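PDB 2C9K: pesticidal crystal protein CRY4AA from Bacillus thuringiensis, which promotes colloid-osmotic lysis of insect midgut epithelial cells after binding to them, acting as a mosquito-larvicidal, pore-forming toxin. Local coordinates for residues A[1-13]-A[405-417]. Sequence-based numbering, arbitrary orientation.
Sequences GELSAYTIVVGTV and NIFGLPILKRREE. Unlike the reference sequence in segment 405-417: Glu417 (reference Asn).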
loop_
_atom_site.group_PDB
_atom_site.type_symbol
_atom_site.label_atom_id
_atom_site.label_comp_id
_atom_site.label_asym_id
_atom_site.label_seq_id
_atom_site.Cartn_x
_atom_site.Cartn_y
_atom_site.Cartn_z
ATOM N N GLY A 1 4.786 -6.004 11.402
ATOM C CA GLY A 1 5.447 -7.057 12.227
ATOM C C GLY A 1 6.947 -6.844 12.286
ATOM O O GLY A 1 7.408 -5.702 12.229
ATOM N N GLU A 2 7.712 -7.931 12.405
ATOM C CA GLU A 2 9.166 -7.827 12.451
ATOM C C GLU A 2 9.798 -8.562 11.260
ATOM O O GLU A 2 10.129 -9.742 11.331
ATOM C CB GLU A 2 9.703 -8.355 13.798
ATOM C CG GLU A 2 10.197 -9.802 13.819
ATOM C CD GLU A 2 9.086 -10.830 13.665
ATOM O OE1 GLU A 2 8.026 -10.500 13.084
ATOM O OE2 GLU A 2 9.288 -11.980 14.120
ATOM N N LEU A 3 9.938 -7.845 10.150
ATOM C CA LEU A 3 10.526 -8.395 8.929
ATOM C C LEU A 3 10.506 -7.274 7.891
ATOM O O LEU A 3 9.476 -7.015 7.268
ATOM C CB LEU A 3 9.713 -9.607 8.459
ATOM C CG LEU A 3 10.322 -10.515 7.383
ATOM C CD1 LEU A 3 11.848 -10.508 7.465
ATOM C CD2 LEU A 3 9.777 -11.930 7.557
ATOM N N SER A 4 11.649 -6.613 7.717
ATOM C CA SER A 4 11.769 -5.474 6.811
ATOM C C SER A 4 11.857 -5.722 5.315
ATOM O O SER A 4 11.776 -4.781 4.536
ATOM C CB SER A 4 12.962 -4.614 7.229
ATOM O OG SER A 4 14.180 -5.316 7.056
ATOM N N ALA A 5 12.029 -6.965 4.894
ATOM C CA ALA A 5 12.121 -7.237 3.463
ATOM C C ALA A 5 10.858 -6.763 2.746
ATOM O O ALA A 5 10.939 -6.128 1.692
ATOM C CB ALA A 5 12.338 -8.723 3.217
ATOM N N TYR A 6 9.694 -7.075 3.315
ATOM C CA TYR A 6 8.413 -6.670 2.736
ATOM C C TYR A 6 8.456 -5.204 2.327
ATOM O O TYR A 6 8.268 -4.864 1.159
ATOM C CB TYR A 6 7.281 -6.865 3.752
ATOM C CG TYR A 6 6.995 -8.303 4.137
ATOM C CD1 TYR A 6 6.380 -8.601 5.349
ATOM C CD2 TYR A 6 7.320 -9.361 3.282
ATOM C CE1 TYR A 6 6.092 -9.910 5.707
ATOM C CE2 TYR A 6 7.035 -10.677 3.629
ATOM C CZ TYR A 6 6.421 -10.945 4.845
ATOM O OH TYR A 6 6.148 -12.247 5.210
ATOM N N THR A 7 8.712 -4.335 3.300
ATOM C CA THR A 7 8.765 -2.908 3.038
ATOM C C THR A 7 9.980 -2.449 2.227
ATOM O O THR A 7 9.906 -1.422 1.556
ATOM C CB THR A 7 8.675 -2.099 4.352
ATOM O OG1 THR A 7 9.569 -2.654 5.322
ATOM C CG2 THR A 7 7.255 -2.136 4.903
ATOM N N ILE A 8 11.090 -3.187 2.271
ATOM C CA ILE A 8 12.271 -2.800 1.490
ATOM C C ILE A 8 12.121 -3.190 0.015
ATOM O O ILE A 8 12.413 -2.405 -0.881
ATOM C CB ILE A 8 13.571 -3.463 1.998
ATOM C CG1 ILE A 8 13.962 -2.908 3.370
ATOM C CG2 ILE A 8 14.696 -3.201 0.994
ATOM C CD1 ILE A 8 15.115 -3.644 4.010
ATOM N N VAL A 9 11.691 -4.418 -0.233
ATOM C CA VAL A 9 11.503 -4.866 -1.598
ATOM C C VAL A 9 10.529 -3.922 -2.295
ATOM O O VAL A 9 10.684 -3.614 -3.475
ATOM C CB VAL A 9 10.925 -6.292 -1.644
ATOM C CG1 VAL A 9 10.560 -6.652 -3.075
ATOM C CG2 VAL A 9 11.934 -7.281 -1.087
ATOM N N VAL A 10 9.522 -3.462 -1.564
ATOM C CA VAL A 10 8.536 -2.565 -2.147
ATOM C C VAL A 10 9.157 -1.199 -2.380
ATOM O O VAL A 10 8.883 -0.543 -3.386
ATOM C CB VAL A 10 7.301 -2.433 -1.234
ATOM C CG1 VAL A 10 6.338 -1.400 -1.790
ATOM C CG2 VAL A 10 6.611 -3.772 -1.127
ATOM N N GLY A 11 10.009 -0.783 -1.448
ATOM C CA GLY A 11 10.672 0.500 -1.573
ATOM C C GLY A 11 11.588 0.577 -2.780
ATOM O O GLY A 11 11.675 1.622 -3.423
ATOM N N THR A 12 12.260 -0.526 -3.096
ATOM C CA THR A 12 13.183 -0.575 -4.222
ATOM C C THR A 12 12.496 -0.499 -5.574
ATOM O O THR A 12 13.005 0.115 -6.504
ATOM C CB THR A 12 14.006 -1.857 -4.195
ATOM O OG1 THR A 12 14.577 -2.017 -2.895
ATOM C CG2 THR A 12 15.121 -1.792 -5.221
ATOM N N VAL A 13 11.344 -1.146 -5.681
ATOM C CA VAL A 13 10.574 -1.148 -6.926
ATOM C C VAL A 13 10.069 0.265 -7.254
ATOM O O VAL A 13 10.205 0.720 -8.390
ATOM C CB VAL A 13 9.380 -2.142 -6.840
ATOM C CG1 VAL A 13 8.515 -2.031 -8.069
ATOM C CG2 VAL A 13 9.901 -3.556 -6.701
ATOM N N ASN A 405 3.906 -0.415 24.405
ATOM C CA ASN A 405 3.834 -0.960 23.053
ATOM C C ASN A 405 4.379 0.012 22.035
ATOM O O ASN A 405 4.268 1.218 22.207
ATOM C CB ASN A 405 2.380 -1.271 22.699
ATOM C CG ASN A 405 1.844 -2.467 23.444
ATOM O OD1 ASN A 405 2.167 -3.600 23.110
ATOM N ND2 ASN A 405 1.027 -2.223 24.465
ATOM N N ILE A 406 4.965 -0.519 20.971
ATOM C CA ILE A 406 5.499 0.326 19.917
ATOM C C ILE A 406 4.723 0.103 18.621
ATOM O O ILE A 406 4.434 -1.043 18.245
ATOM C CB ILE A 406 6.980 0.028 19.648
ATOM C CG1 ILE A 406 7.816 0.381 20.876
ATOM C CG2 ILE A 406 7.446 0.820 18.436
ATOM C CD1 ILE A 406 9.281 0.088 20.713
ATOM N N PHE A 407 4.381 1.194 17.944
ATOM C CA PHE A 407 3.658 1.109 16.681
ATOM C C PHE A 407 4.423 1.833 15.571
ATOM O O PHE A 407 5.148 2.797 15.813
ATOM C CB PHE A 407 2.242 1.690 16.825
ATOM C CG PHE A 407 1.386 0.964 17.829
ATOM C CD1 PHE A 407 1.146 1.510 19.085
ATOM C CD2 PHE A 407 0.849 -0.284 17.531
ATOM C CE1 PHE A 407 0.389 0.827 20.029
ATOM C CE2 PHE A 407 0.091 -0.973 18.472
ATOM C CZ PHE A 407 -0.137 -0.415 19.724
ATOM N N GLY A 408 4.242 1.352 14.348
ATOM C CA GLY A 408 4.918 1.914 13.194
ATOM C C GLY A 408 5.310 0.744 12.313
ATOM O O GLY A 408 5.124 -0.412 12.703
ATOM N N LEU A 409 5.843 1.016 11.130
ATOM C CA LEU A 409 6.235 -0.071 10.244
ATOM C C LEU A 409 7.749 -0.155 10.049
ATOM O O LEU A 409 8.493 0.741 10.450
ATOM C CB LEU A 409 5.516 0.063 8.900
ATOM C CG LEU A 409 4.033 -0.350 8.896
ATOM C CD1 LEU A 409 3.907 -1.802 9.299
ATOM C CD2 LEU A 409 3.236 0.517 9.855
ATOM N N PRO A 410 8.227 -1.246 9.442
ATOM C CA PRO A 410 9.662 -1.429 9.210
ATOM C C PRO A 410 10.319 -0.365 8.326
ATOM O O PRO A 410 9.641 0.467 7.721
ATOM C CB PRO A 410 9.726 -2.818 8.578
ATOM C CG PRO A 410 8.565 -3.517 9.196
ATOM C CD PRO A 410 7.488 -2.468 9.094
ATOM N N ILE A 411 11.650 -0.405 8.263
ATOM C CA ILE A 411 12.414 0.527 7.440
ATOM C C ILE A 411 12.022 0.359 5.971
ATOM O O ILE A 411 11.433 -0.656 5.580
ATOM C CB ILE A 411 13.926 0.278 7.567
ATOM C CG1 ILE A 411 14.232 -1.205 7.327
ATOM C CG2 ILE A 411 14.414 0.735 8.930
ATOM C CD1 ILE A 411 15.720 -1.546 7.375
ATOM N N LEU A 412 12.361 1.355 5.160
ATOM C CA LEU A 412 12.029 1.339 3.744
ATOM C C LEU A 412 13.253 1.081 2.870
ATOM O O LEU A 412 13.129 0.735 1.691
ATOM C CB LEU A 412 11.392 2.672 3.369
ATOM C CG LEU A 412 11.096 2.900 1.898
ATOM C CD1 LEU A 412 10.044 1.916 1.437
ATOM C CD2 LEU A 412 10.631 4.314 1.708
ATOM N N LYS A 413 14.434 1.249 3.453
ATOM C CA LYS A 413 15.679 1.042 2.727
ATOM C C LYS A 413 16.651 0.179 3.522
ATOM O O LYS A 413 16.502 0.031 4.731
ATOM C CB LYS A 413 16.332 2.393 2.431
ATOM C CG LYS A 413 15.448 3.355 1.676
ATOM C CD LYS A 413 16.229 4.572 1.215
ATOM C CE LYS A 413 16.628 5.482 2.368
ATOM N NZ LYS A 413 15.490 6.262 2.913
ATOM N N ARG A 414 17.640 -0.391 2.836
ATOM C CA ARG A 414 18.647 -1.207 3.504
ATOM C C ARG A 414 19.316 -0.311 4.530
ATOM O O ARG A 414 19.777 0.785 4.211
ATOM C CB ARG A 414 19.677 -1.722 2.512
ATOM C CG ARG A 414 19.109 -2.670 1.486
ATOM C CD ARG A 414 20.212 -3.158 0.567
ATOM N NE ARG A 414 21.188 -3.966 1.289
ATOM C CZ ARG A 414 22.341 -4.377 0.777
ATOM N NH1 ARG A 414 22.671 -4.052 -0.467
ATOM N NH2 ARG A 414 23.157 -5.129 1.508
ATOM N N ARG A 415 19.380 -0.801 5.758
ATOM C CA ARG A 415 19.915 -0.046 6.878
ATOM C C ARG A 415 21.315 0.557 6.827
ATOM O O ARG A 415 22.193 0.110 6.084
ATOM C CB ARG A 415 19.767 -0.877 8.154
ATOM C CG ARG A 415 19.612 -0.022 9.385
ATOM C CD ARG A 415 18.808 1.225 9.044
ATOM N NE ARG A 415 18.637 2.087 10.200
ATOM C CZ ARG A 415 17.915 1.750 11.258
ATOM N NH1 ARG A 415 17.303 0.571 11.285
ATOM N NH2 ARG A 415 17.818 2.578 12.294
ATOM N N GLU A 416 21.485 1.592 7.654
ATOM C CA GLU A 416 22.726 2.348 7.811
ATOM C C GLU A 416 22.450 3.475 8.820
ATOM O O GLU A 416 21.291 3.769 9.123
ATOM C CB GLU A 416 23.164 2.934 6.466
ATOM N N GLU A 417 23.506 4.094 9.347
ATOM C CA GLU A 417 23.354 5.187 10.312
ATOM C C GLU A 417 24.366 6.300 10.059
ATOM O O GLU A 417 24.224 7.413 10.575
ATOM C CB GLU A 417 23.511 4.670 11.754
ATOM C CG GLU A 417 23.639 5.791 12.805
ATOM C CD GLU A 417 23.613 5.289 14.266
ATOM O OE1 GLU A 417 24.392 4.352 14.613
ATOM O OE2 GLU A 417 22.816 5.848 15.071
#
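The puckered Pro410 ring is the group on which the 1-13 segment settles, and its two faces are treated differently. Over one face stands Thr7, whose OG1 lies 3.3 Å from Pro410 CB; on the side of the opposite face, out beyond CG, the carbonyl of Gly1 approaches, O to Pro410 CG 3.9 Å. The rim running from CB to CG is met by Ser4 CA and the Leu3 carbonyl oxygen. Thr7 has a second task. With its hydroxyl set between the backbone N and the carbonyl carbon (chi1 47°), OG1 donates to Ile411 O at 2.7 Å, arriving almost end-on to the carbonyl (C=O...donor angle 162°). Buried, this bond ties the N-terminal part of helix 5-16 to a loop of irregular backbone.

The principle illustrated is how the modules of a three-domain Cry toxin are joined: helix 5-16 belongs to the N-terminal helical, pore-forming module, whereas strand 402-407 is an outermost strand of a four-stranded antiparallel Greek-key sheet, order 3-2-1-4, in the central beta-prism domain. The loop leaving that strand runs along the helix; Tyr6, by contrast, packs on helix 222-240.

Apolar contacts flank the hydroxyl bond. Ile411 CG1 touches Ser4 CB at 3.6 Å, and the Ile8 and Ile411 side chains lie alongside each other, pointing the same way, with their CD1 atoms 4.0 Å apart. Leu412 leaves its backbone away from the helix, yet with CG anti to the backbone N (chi1 174°) its CD1 comes back to Gly11 CA at 3.4 Å, where no side chain intervenes, and also meets the Thr7 carbonyl oxygen. Asn429 OD1 accepts from the backbone N of both Leu412 and Lys413, while Ser431 OG bonds to Pro410 O.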